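Local coordinates for protein TodX (Pseudomonas putida, PDB 3BS0) that probably carries aromatic hydrocarbons such as toluene across the outer membrane, as a monomeric beta-barrel channel of the FadL family, at residues P188-F193 / L264-D269; T160-E165 / G246-K251; A286-E291 / A341-N346. All coordinates share one frame; numbering follows the deposited sequence.

In the fold
Following the chain from the N terminus, strand 151-169 opens contact 2 at T160-E165, and the loop after it opens contact 1 at P188-F193 on helix 186-194. Strand 244-257 then closes contact 2 at G246-K251, and strand 263-272 closes contact 1 at L264-D269, so the two loops cross. The strands that close them are hairpin neighbours, where the carboxylates of E249 and D269, like charges, come close. Contact 3, A286-E291 with A341-N346, follows in series and joins two turns at the far end of the barrel, its centre about 62 Å from that of contact 1 and about 45 Å from that of contact 2.

Contact 1 (P188-F193 / L264-D269); sequences PSLAGF and LPLDGD. With C8E ((hydroxyethyloxy)tri(ethyloxy)octane), chain C.
L190 and F193 of helix 186-194 rest against L264 and L266, an apolar seam that lays a short helix along the beta hairpin formed by strands 244-257 and 263-272. The helix belongs to the connection between strands 151-169 and 199-204. Over these residues it runs roughly opposite to the strand, at 153°, with a closest axis approach of 11.4 Å, a separation that the side chains span.

The aliphatic part is made by leucine methyls. L190 splits its fork between two partners: CD2 meets CD1 of L264 at 3.7 Å, while CD1 faces CD2 of L266 at 4.1 Å. Its CG stands beside the backbone N (chi1 -62°), which sends the branch off the helix toward the strand. L254 of the neighbouring hairpin strand touches both L190 and L266, and F315 adds to the packing around L266.

The aromatic part lies one turn further on. F193 has CG anti to its own N (chi1 -176°), and its ring reaches L264, with F193 CE2 3.7 Å from L264 CB. CD1 of the same leucine sits over one ring face, displaced toward the rim. L264 is thus shared by the two helix residues, its CD1 turned to both. A256, S258 and A262 also touch the phenylalanine, placing it against the hairpin's turn.

A detergent molecule, (hydroxyethyloxy)tri(ethyloxy)octane, adds to the apolar surroundings. Its alkyl chain runs past A191, whose CA lies 3.7 Å from C5. The end of that chain also reaches L190, with detergent C1 4.1 Å from L190 CD1, the same methyl that faces L266.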
loop_
_atom_site.group_PDB
_atom_site.type_symbol
_atom_site.label_atom_id
_atom_site.label_comp_id
_atom_site.label_asym_id
_atom_site.label_seq_id
_atom_site.Cartn_x
_atom_site.Cartn_y
_atom_site.Cartn_z
ATOM N N PRO A 188 -9.361 32.396 11.699
ATOM C CA PRO A 188 -10.124 33.463 12.346
ATOM C C PRO A 188 -11.554 33.658 11.883
ATOM O O PRO A 188 -12.318 34.323 12.553
ATOM C CB PRO A 188 -9.275 34.702 12.094
ATOM C CG PRO A 188 -8.617 34.400 10.812
ATOM C CD PRO A 188 -8.211 32.970 10.972
ATOM N N SER A 189 -11.943 33.121 10.744
ATOM C CA SER A 189 -13.333 33.321 10.342
ATOM C C SER A 189 -14.261 32.187 10.781
ATOM O O SER A 189 -15.422 32.430 11.106
ATOM C CB SER A 189 -13.429 33.531 8.826
ATOM O OG SER A 189 -12.537 32.675 8.149
ATOM N N LEU A 190 -13.754 30.959 10.817
ATOM C CA LEU A 190 -14.588 29.833 11.222
ATOM C C LEU A 190 -14.513 29.479 12.718
ATOM O O LEU A 190 -15.459 28.925 13.285
ATOM C CB LEU A 190 -14.232 28.603 10.376
ATOM C CG LEU A 190 -14.497 28.792 8.881
ATOM C CD1 LEU A 190 -13.972 27.595 8.103
ATOM C CD2 LEU A 190 -15.988 28.970 8.646
ATOM N N ALA A 191 -13.392 29.811 13.344
ATOM C CA ALA A 191 -13.161 29.524 14.759
ATOM C C ALA A 191 -14.324 29.812 15.694
ATOM O O ALA A 191 -14.563 29.052 16.637
ATOM C CB ALA A 191 -11.932 30.271 15.243
ATOM N N GLY A 192 -15.038 30.906 15.446
ATOM C CA GLY A 192 -16.169 31.259 16.286
ATOM C C GLY A 192 -17.355 30.351 16.036
ATOM O O GLY A 192 -18.160 30.086 16.931
ATOM N N PHE A 193 -17.467 29.862 14.810
ATOM C CA PHE A 193 -18.569 28.998 14.441
ATOM C C PHE A 193 -18.367 27.626 15.068
ATOM O O PHE A 193 -19.281 27.063 15.668
ATOM C CB PHE A 193 -18.646 28.874 12.913
ATOM C CG PHE A 193 -19.812 28.064 12.434
ATOM C CD1 PHE A 193 -21.117 28.520 12.624
ATOM C CD2 PHE A 193 -19.614 26.813 11.838
ATOM C CE1 PHE A 193 -22.217 27.734 12.226
ATOM C CE2 PHE A 193 -20.698 26.034 11.442
ATOM C CZ PHE A 193 -21.996 26.493 11.635
ATOM N N LEU A 264 -21.362 24.397 7.863
ATOM C CA LEU A 264 -20.958 25.495 6.991
ATOM C C LEU A 264 -19.855 24.990 6.067
ATOM O O LEU A 264 -18.670 25.247 6.300
ATOM C CB LEU A 264 -20.453 26.676 7.838
ATOM C CG LEU A 264 -20.272 28.065 7.213
ATOM C CD1 LEU A 264 -19.653 29.007 8.265
ATOM C CD2 LEU A 264 -19.391 27.996 5.974
ATOM N N PRO A 265 -20.244 24.269 5.000
ATOM C CA PRO A 265 -19.395 23.668 3.961
ATOM C C PRO A 265 -18.682 24.686 3.090
ATOM O O PRO A 265 -19.125 25.819 2.948
ATOM C CB PRO A 265 -20.384 22.864 3.139
ATOM C CG PRO A 265 -21.590 23.765 3.150
ATOM C CD PRO A 265 -21.666 24.119 4.639
ATOM N N LEU A 266 -17.572 24.278 2.494
ATOM C CA LEU A 266 -16.864 25.181 1.632
ATOM C C LEU A 266 -15.903 24.440 0.719
ATOM O O LEU A 266 -14.909 23.854 1.160
ATOM C CB LEU A 266 -16.202 26.270 2.476
ATOM C CG LEU A 266 -14.779 26.347 3.010
ATOM C CD1 LEU A 266 -13.857 26.730 1.878
ATOM C CD2 LEU A 266 -14.707 27.424 4.098
ATOM N N ASP A 267 -16.257 24.455 -0.572
ATOM C CA ASP A 267 -15.507 23.796 -1.643
ATOM C C ASP A 267 -14.276 24.567 -2.039
ATOM O O ASP A 267 -14.272 25.793 -2.024
ATOM C CB ASP A 267 -16.366 23.644 -2.892
ATOM C CG ASP A 267 -17.746 23.152 -2.585
ATOM O OD1 ASP A 267 -17.876 22.192 -1.796
ATOM O OD2 ASP A 267 -18.703 23.722 -3.140
ATOM N N GLY A 268 -13.239 23.833 -2.414
ATOM C CA GLY A 268 -12.009 24.467 -2.820
ATOM C C GLY A 268 -11.024 23.427 -3.290
ATOM O O GLY A 268 -11.385 22.285 -3.576
ATOM N N ASP A 269 -9.771 23.838 -3.374
ATOM C CA ASP A 269 -8.698 22.964 -3.792
ATOM C C ASP A 269 -7.955 22.447 -2.556
ATOM O O ASP A 269 -7.919 23.115 -1.519
ATOM C CB ASP A 269 -7.724 23.736 -4.685
ATOM C CG ASP A 269 -6.568 22.880 -5.149
ATOM O OD1 ASP A 269 -6.776 22.043 -6.060
ATOM O OD2 ASP A 269 -5.456 23.031 -4.592
HETATM C C1 C8E C . -11.542 24.775 9.889
HETATM C C2 C8E C . -11.355 25.793 10.910
HETATM C C3 C8E C . -11.159 25.262 12.256
HETATM C C4 C8E C . -10.805 26.368 13.121
HETATM C C5 C8E C . -11.580 26.242 14.373
HETATM C C6 C8E C . -10.775 26.588 15.531
HETATM C C7 C8E C . -11.760 26.303 16.556
HETATM C C8 C8E C . -11.116 26.217 17.875
HETATM O O9 C8E C . -11.699 26.600 19.106
HETATM C C10 C8E C . -12.108 27.952 19.272
HETATM C C11 C8E C . -12.680 28.052 20.661
HETATM O O12 C8E C . -12.898 29.434 21.055
HETATM C C13 C8E C . -14.250 29.966 20.807
HETATM C C14 C8E C . -15.427 30.051 21.846
HETATM O O15 C8E C . -16.802 29.538 21.803
#

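Contact 2 (T160-E165 / G246-K251); sequences TSLNLE and GDLEGK. With C8E ((hydroxyethyloxy)tri(ethyloxy)octane), chain D.
T160 begins the contact with L248: its CB lies 4.0 Å from CD2 of the leucine. The two segments are not paired with each other. Strand 214-228 hydrogen-bonds to strand 151-169 through A216 and V214, which join T160 and L162, and it pairs with strand 244-257 on its other side; L248 reaches across it, touching both V214 and A216.

Two residues on, L162 gives the closer touch, its CB meeting CD1 of L248 at 3.4 Å, with the two side chains at about a right angle. L248 carries its CG beside the backbone N (chi1 -75°), and this aims the fork along strand 151-169, one methyl for L162 and the other for T160. L162 also turns CD2 to a bound detergent molecule, 4.0 Å from its C6. An alanine in place of L248 would probably open a gap beside L162 and T160, since both methyls that reach them would be gone.

L164 extends the same apolar row, its CD1 3.5 Å from detergent C13. E165 turns to polar partners instead, OE2 accepting hydrogen bonds from S203 OG and H201 NE2. No hydrogen bond links the segments: a contact made by carbon atoms, mostly of leucine side chains, bridges one intervening barrel strand, and with the detergent lying over L162 and L164 it is consistent with a greasy wall suited to hydrocarbon passage.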
loop_
_atom_site.group_PDB
_atom_site.type_symbol
_atom_site.label_atom_id
_atom_site.label_comp_id
_atom_site.label_asym_id
_atom_site.label_seq_id
_atom_site.Cartn_x
_atom_site.Cartn_y
_atom_site.Cartn_z
ATOM N N THR A 160 -1.806 7.659 -8.179
ATOM C CA THR A 160 -2.359 7.551 -6.839
ATOM C C THR A 160 -3.605 8.373 -6.710
ATOM O O THR A 160 -3.679 9.482 -7.212
ATOM C CB THR A 160 -1.383 8.051 -5.762
ATOM O OG1 THR A 160 -0.067 8.179 -6.313
ATOM C CG2 THR A 160 -1.338 7.070 -4.613
ATOM N N SER A 161 -4.584 7.816 -6.027
ATOM C CA SER A 161 -5.839 8.497 -5.793
ATOM C C SER A 161 -6.090 8.426 -4.274
ATOM O O SER A 161 -5.757 7.427 -3.612
ATOM C CB SER A 161 -6.950 7.789 -6.577
ATOM O OG SER A 161 -8.205 8.431 -6.425
ATOM N N LEU A 162 -6.641 9.495 -3.715
ATOM C CA LEU A 162 -6.925 9.527 -2.288
ATOM C C LEU A 162 -8.327 9.979 -1.972
ATOM O O LEU A 162 -8.691 11.105 -2.275
ATOM C CB LEU A 162 -5.978 10.453 -1.522
ATOM C CG LEU A 162 -6.536 10.623 -0.098
ATOM C CD1 LEU A 162 -6.551 9.253 0.563
ATOM C CD2 LEU A 162 -5.739 11.620 0.756
ATOM N N ASN A 163 -9.107 9.092 -1.363
ATOM C CA ASN A 163 -10.456 9.417 -0.921
ATOM C C ASN A 163 -10.378 9.571 0.593
ATOM O O ASN A 163 -9.764 8.761 1.290
ATOM C CB ASN A 163 -11.448 8.320 -1.304
ATOM C CG ASN A 163 -11.780 8.345 -2.776
ATOM O OD1 ASN A 163 -12.362 9.303 -3.271
ATOM N ND2 ASN A 163 -11.400 7.294 -3.492
ATOM N N LEU A 164 -10.990 10.635 1.095
ATOM C CA LEU A 164 -10.970 10.924 2.508
ATOM C C LEU A 164 -12.300 11.504 2.973
ATOM O O LEU A 164 -12.949 12.268 2.267
ATOM C CB LEU A 164 -9.864 11.939 2.793
ATOM C CG LEU A 164 -8.967 11.821 4.017
ATOM C CD1 LEU A 164 -8.352 13.184 4.297
ATOM C CD2 LEU A 164 -9.762 11.352 5.202
ATOM N N GLU A 165 -12.678 11.135 4.183
ATOM C CA GLU A 165 -13.882 11.606 4.836
ATOM C C GLU A 165 -13.322 11.632 6.269
ATOM O O GLU A 165 -12.999 10.579 6.823
ATOM C CB GLU A 165 -14.994 10.562 4.654
ATOM C CG GLU A 165 -16.397 11.106 4.293
ATOM C CD GLU A 165 -16.417 12.103 3.120
ATOM O OE1 GLU A 165 -15.860 11.795 2.032
ATOM O OE2 GLU A 165 -17.016 13.197 3.300
ATOM N N GLY A 246 4.212 13.918 -7.583
ATOM C CA GLY A 246 3.920 15.296 -7.254
ATOM C C GLY A 246 2.976 15.352 -6.067
ATOM O O GLY A 246 2.845 14.385 -5.306
ATOM N N ASP A 247 2.319 16.495 -5.903
ATOM C CA ASP A 247 1.365 16.681 -4.824
ATOM C C ASP A 247 0.068 15.992 -5.221
ATOM O O ASP A 247 -0.247 15.902 -6.406
ATOM C CB ASP A 247 1.065 18.175 -4.623
ATOM C CG ASP A 247 2.308 18.999 -4.335
ATOM O OD1 ASP A 247 3.086 18.619 -3.427
ATOM O OD2 ASP A 247 2.501 20.035 -5.006
ATOM N N LEU A 248 -0.679 15.483 -4.250
ATOM C CA LEU A 248 -1.962 14.905 -4.588
ATOM C C LEU A 248 -2.820 16.159 -4.621
ATOM O O LEU A 248 -2.752 16.974 -3.699
ATOM C CB LEU A 248 -2.489 13.986 -3.488
ATOM C CG LEU A 248 -1.926 12.596 -3.235
ATOM C CD1 LEU A 248 -2.929 11.841 -2.344
ATOM C CD2 LEU A 248 -1.710 11.857 -4.539
ATOM N N GLU A 249 -3.607 16.335 -5.677
ATOM C CA GLU A 249 -4.460 17.514 -5.770
ATOM C C GLU A 249 -5.843 17.205 -6.332
ATOM O O GLU A 249 -6.006 16.371 -7.221
ATOM C CB GLU A 249 -3.793 18.607 -6.612
ATOM C CG GLU A 249 -4.320 19.984 -6.259
ATOM C CD GLU A 249 -3.522 21.108 -6.873
ATOM O OE1 GLU A 249 -2.279 20.984 -6.925
ATOM O OE2 GLU A 249 -4.135 22.119 -7.291
ATOM N N GLY A 250 -6.846 17.881 -5.798
ATOM C CA GLY A 250 -8.191 17.650 -6.260
ATOM C C GLY A 250 -9.162 18.529 -5.510
ATOM O O GLY A 250 -8.784 19.503 -4.864
ATOM N N LYS A 251 -10.429 18.170 -5.592
ATOM C CA LYS A 251 -11.466 18.925 -4.932
ATOM C C LYS A 251 -11.733 18.350 -3.547
ATOM O O LYS A 251 -11.652 17.134 -3.336
ATOM C CB LYS A 251 -12.744 18.907 -5.785
ATOM C CG LYS A 251 -12.573 19.513 -7.177
ATOM C CD LYS A 251 -11.763 20.812 -7.121
ATOM C CE LYS A 251 -12.198 21.822 -8.191
ATOM N NZ LYS A 251 -11.752 23.220 -7.836
HETATM C C1 C8E D . 1.658 7.153 0.594
HETATM C C2 C8E D . 0.448 7.455 1.362
HETATM C C3 C8E D . 0.114 8.869 1.538
HETATM C C4 C8E D . -1.250 8.869 1.939
HETATM C C5 C8E D . -1.557 10.053 2.662
HETATM C C6 C8E D . -2.938 9.984 3.066
HETATM C C7 C8E D . -2.739 10.804 4.311
HETATM C C8 C8E D . -2.526 12.238 4.086
HETATM O O9 C8E D . -3.153 13.281 4.790
HETATM C C10 C8E D . -4.628 13.282 4.649
HETATM C C11 C8E D . -5.063 14.544 5.456
HETATM O O12 C8E D . -5.302 15.811 4.614
HETATM C C13 C8E D . -6.682 16.238 4.839
HETATM C C14 C8E D . -7.128 16.792 6.247
HETATM O O15 C8E D . -6.441 17.781 7.121
HETATM C C16 C8E D . -5.477 17.066 8.006
HETATM C C17 C8E D . -6.072 16.536 9.333
HETATM O O18 C8E D . -5.601 16.762 10.664
HETATM C C19 C8E D . -4.610 15.755 11.040
HETATM C C20 C8E D . -4.693 14.694 12.195
HETATM O O21 C8E D . -3.955 14.964 13.383
#

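Contact 3 (A286-E291 / A341-N346); sequences AHQFNE and AYKYNN
With CG anti to its carbonyl carbon (chi1 -71°), K343 runs extended through the next two torsions and bends at the last (chi4 57°), which brings NZ toward Q288 and E291. Q288 is extended through its first two torsions, which carries its amide to the same place. K343 NZ lies 4.1 Å from E291 O; at 4.5 Å from Q288 NE2 it faces another donor, which gives no bond. That NE2 of Q288 is itself 2.9 Å from E291 O, but the angle is too poor for a hydrogen bond.

These few atoms make up the contact between two neighbouring turns at one end of the barrel. Strands 280-288 and 333-343 end here, each pairing with strand 293-302 between them, and R292 in the first turn also touches K343. By comparison with the FadL fold, this is probably the periplasmic end. Within the second turn, N345 ND2 gives a nearly straight hydrogen bond to Y344 O (163°); the donor stands above the carbonyl plane, while the acceptor lies in the amide plane of N345.

Between the two segments there is neither a hydrogen bond nor a salt bridge. The lysine ammonium would at most feel a weak, long-range pull from the carbonyl of E291, and so exposed a contact probably adds little to what the barrel's own strand pairing holds together.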
loop_
_atom_site.group_PDB
_atom_site.type_symbol
_atom_site.label_atom_id
_atom_site.label_comp_id
_atom_site.label_asym_id
_atom_site.label_seq_id
_atom_site.Cartn_x
_atom_site.Cartn_y
_atom_site.Cartn_z
ATOM N N ALA A 286 17.769 -17.831 -1.991
ATOM C CA ALA A 286 16.842 -18.953 -2.084
ATOM C C ALA A 286 17.666 -20.241 -2.170
ATOM O O ALA A 286 18.741 -20.254 -2.769
ATOM C CB ALA A 286 15.964 -18.802 -3.322
ATOM N N HIS A 287 17.171 -21.314 -1.561
ATOM C CA HIS A 287 17.879 -22.589 -1.582
ATOM C C HIS A 287 16.960 -23.804 -1.651
ATOM O O HIS A 287 15.930 -23.866 -0.978
ATOM C CB HIS A 287 18.790 -22.712 -0.354
ATOM C CG HIS A 287 19.434 -24.059 -0.211
ATOM N ND1 HIS A 287 18.929 -25.045 0.613
ATOM C CD2 HIS A 287 20.510 -24.603 -0.828
ATOM C CE1 HIS A 287 19.665 -26.136 0.493
ATOM N NE2 HIS A 287 20.630 -25.894 -0.375
ATOM N N GLN A 288 17.347 -24.775 -2.475
ATOM C CA GLN A 288 16.582 -26.006 -2.638
ATOM C C GLN A 288 17.308 -27.143 -1.917
ATOM O O GLN A 288 18.497 -27.367 -2.138
ATOM C CB GLN A 288 16.426 -26.326 -4.129
ATOM C CG GLN A 288 15.617 -27.578 -4.434
ATOM C CD GLN A 288 15.284 -27.707 -5.909
ATOM O OE1 GLN A 288 16.161 -27.598 -6.764
ATOM N NE2 GLN A 288 14.010 -27.941 -6.212
ATOM N N PHE A 289 16.595 -27.844 -1.042
ATOM C CA PHE A 289 17.186 -28.944 -0.286
ATOM C C PHE A 289 17.095 -30.270 -1.036
ATOM O O PHE A 289 18.101 -30.813 -1.499
ATOM C CB PHE A 289 16.494 -29.094 1.073
ATOM C CG PHE A 289 16.565 -27.870 1.937
ATOM C CD1 PHE A 289 15.755 -26.776 1.678
ATOM C CD2 PHE A 289 17.447 -27.812 3.012
ATOM C CE1 PHE A 289 15.822 -25.638 2.480
ATOM C CE2 PHE A 289 17.524 -26.678 3.819
ATOM C CZ PHE A 289 16.708 -25.589 3.551
ATOM N N ASN A 290 15.875 -30.786 -1.136
ATOM C CA ASN A 290 15.610 -32.046 -1.817
ATOM C C ASN A 290 15.594 -31.852 -3.330
ATOM O O ASN A 290 16.565 -32.171 -4.019
ATOM C CB ASN A 290 14.260 -32.604 -1.358
ATOM C CG ASN A 290 13.976 -33.973 -1.930
ATOM O OD1 ASN A 290 14.630 -34.955 -1.574
ATOM N ND2 ASN A 290 13.005 -34.046 -2.831
ATOM N N GLU A 291 14.474 -31.334 -3.830
ATOM C CA GLU A 291 14.269 -31.069 -5.255
ATOM C C GLU A 291 12.799 -30.736 -5.515
ATOM O O GLU A 291 12.415 -30.382 -6.629
ATOM C CB GLU A 291 14.709 -32.269 -6.110
ATOM C CG GLU A 291 14.122 -33.613 -5.703
ATOM C CD GLU A 291 14.844 -34.778 -6.360
ATOM O OE1 GLU A 291 14.425 -35.938 -6.154
ATOM O OE2 GLU A 291 15.834 -34.533 -7.082
ATOM N N ALA A 341 8.289 -23.436 -0.312
ATOM C CA ALA A 341 7.563 -23.961 -1.463
ATOM C C ALA A 341 7.807 -25.472 -1.487
ATOM O O ALA A 341 8.929 -25.925 -1.271
ATOM C CB ALA A 341 8.079 -23.325 -2.739
ATOM N N TYR A 342 6.763 -26.245 -1.765
ATOM C CA TYR A 342 6.873 -27.702 -1.772
ATOM C C TYR A 342 6.122 -28.377 -2.922
ATOM O O TYR A 342 4.908 -28.223 -3.042
ATOM C CB TYR A 342 6.340 -28.241 -0.433
ATOM C CG TYR A 342 6.462 -29.735 -0.225
ATOM C CD1 TYR A 342 7.711 -30.345 -0.102
ATOM C CD2 TYR A 342 5.328 -30.536 -0.121
ATOM C CE1 TYR A 342 7.831 -31.715 0.122
ATOM C CE2 TYR A 342 5.432 -31.911 0.102
ATOM C CZ TYR A 342 6.689 -32.496 0.224
ATOM O OH TYR A 342 6.804 -33.855 0.456
ATOM N N LYS A 343 6.835 -29.126 -3.760
ATOM C CA LYS A 343 6.189 -29.844 -4.858
ATOM C C LYS A 343 5.578 -31.121 -4.284
ATOM O O LYS A 343 6.250 -32.146 -4.155
ATOM C CB LYS A 343 7.194 -30.198 -5.956
ATOM C CG LYS A 343 7.678 -29.011 -6.772
ATOM C CD LYS A 343 8.427 -29.464 -8.023
ATOM C CE LYS A 343 8.985 -28.278 -8.787
ATOM N NZ LYS A 343 9.873 -27.465 -7.908
ATOM N N TYR A 344 4.293 -31.028 -3.947
ATOM C CA TYR A 344 3.516 -32.112 -3.350
ATOM C C TYR A 344 2.966 -33.108 -4.372
ATOM O O TYR A 344 2.821 -34.293 -4.084
ATOM C CB TYR A 344 2.369 -31.498 -2.562
ATOM C CG TYR A 344 1.518 -32.471 -1.790
ATOM C CD1 TYR A 344 1.979 -33.058 -0.608
ATOM C CD2 TYR A 344 0.223 -32.759 -2.208
ATOM C CE1 TYR A 344 1.157 -33.902 0.141
ATOM C CE2 TYR A 344 -0.602 -33.601 -1.472
ATOM C CZ TYR A 344 -0.132 -34.163 -0.301
ATOM O OH TYR A 344 -0.972 -34.961 0.431
ATOM N N ASN A 345 2.636 -32.611 -5.555
ATOM C CA ASN A 345 2.123 -33.438 -6.637
ATOM C C ASN A 345 2.945 -33.036 -7.839
ATOM O O ASN A 345 3.900 -32.271 -7.716
ATOM C CB ASN A 345 0.649 -33.129 -6.929
ATOM C CG ASN A 345 -0.286 -33.588 -5.822
ATOM O OD1 ASN A 345 -1.511 -33.542 -5.969
ATOM N ND2 ASN A 345 0.284 -34.029 -4.709
ATOM N N ASN A 346 2.576 -33.542 -9.004
ATOM C CA ASN A 346 3.297 -33.189 -10.212
ATOM C C ASN A 346 2.801 -31.823 -10.687
ATOM O O ASN A 346 3.450 -31.143 -11.489
ATOM C CB ASN A 346 3.064 -34.245 -11.295
ATOM C CG ASN A 346 3.879 -33.980 -12.548
ATOM O OD1 ASN A 346 3.434 -33.282 -13.465
ATOM N ND2 ASN A 346 5.094 -34.519 -12.581
#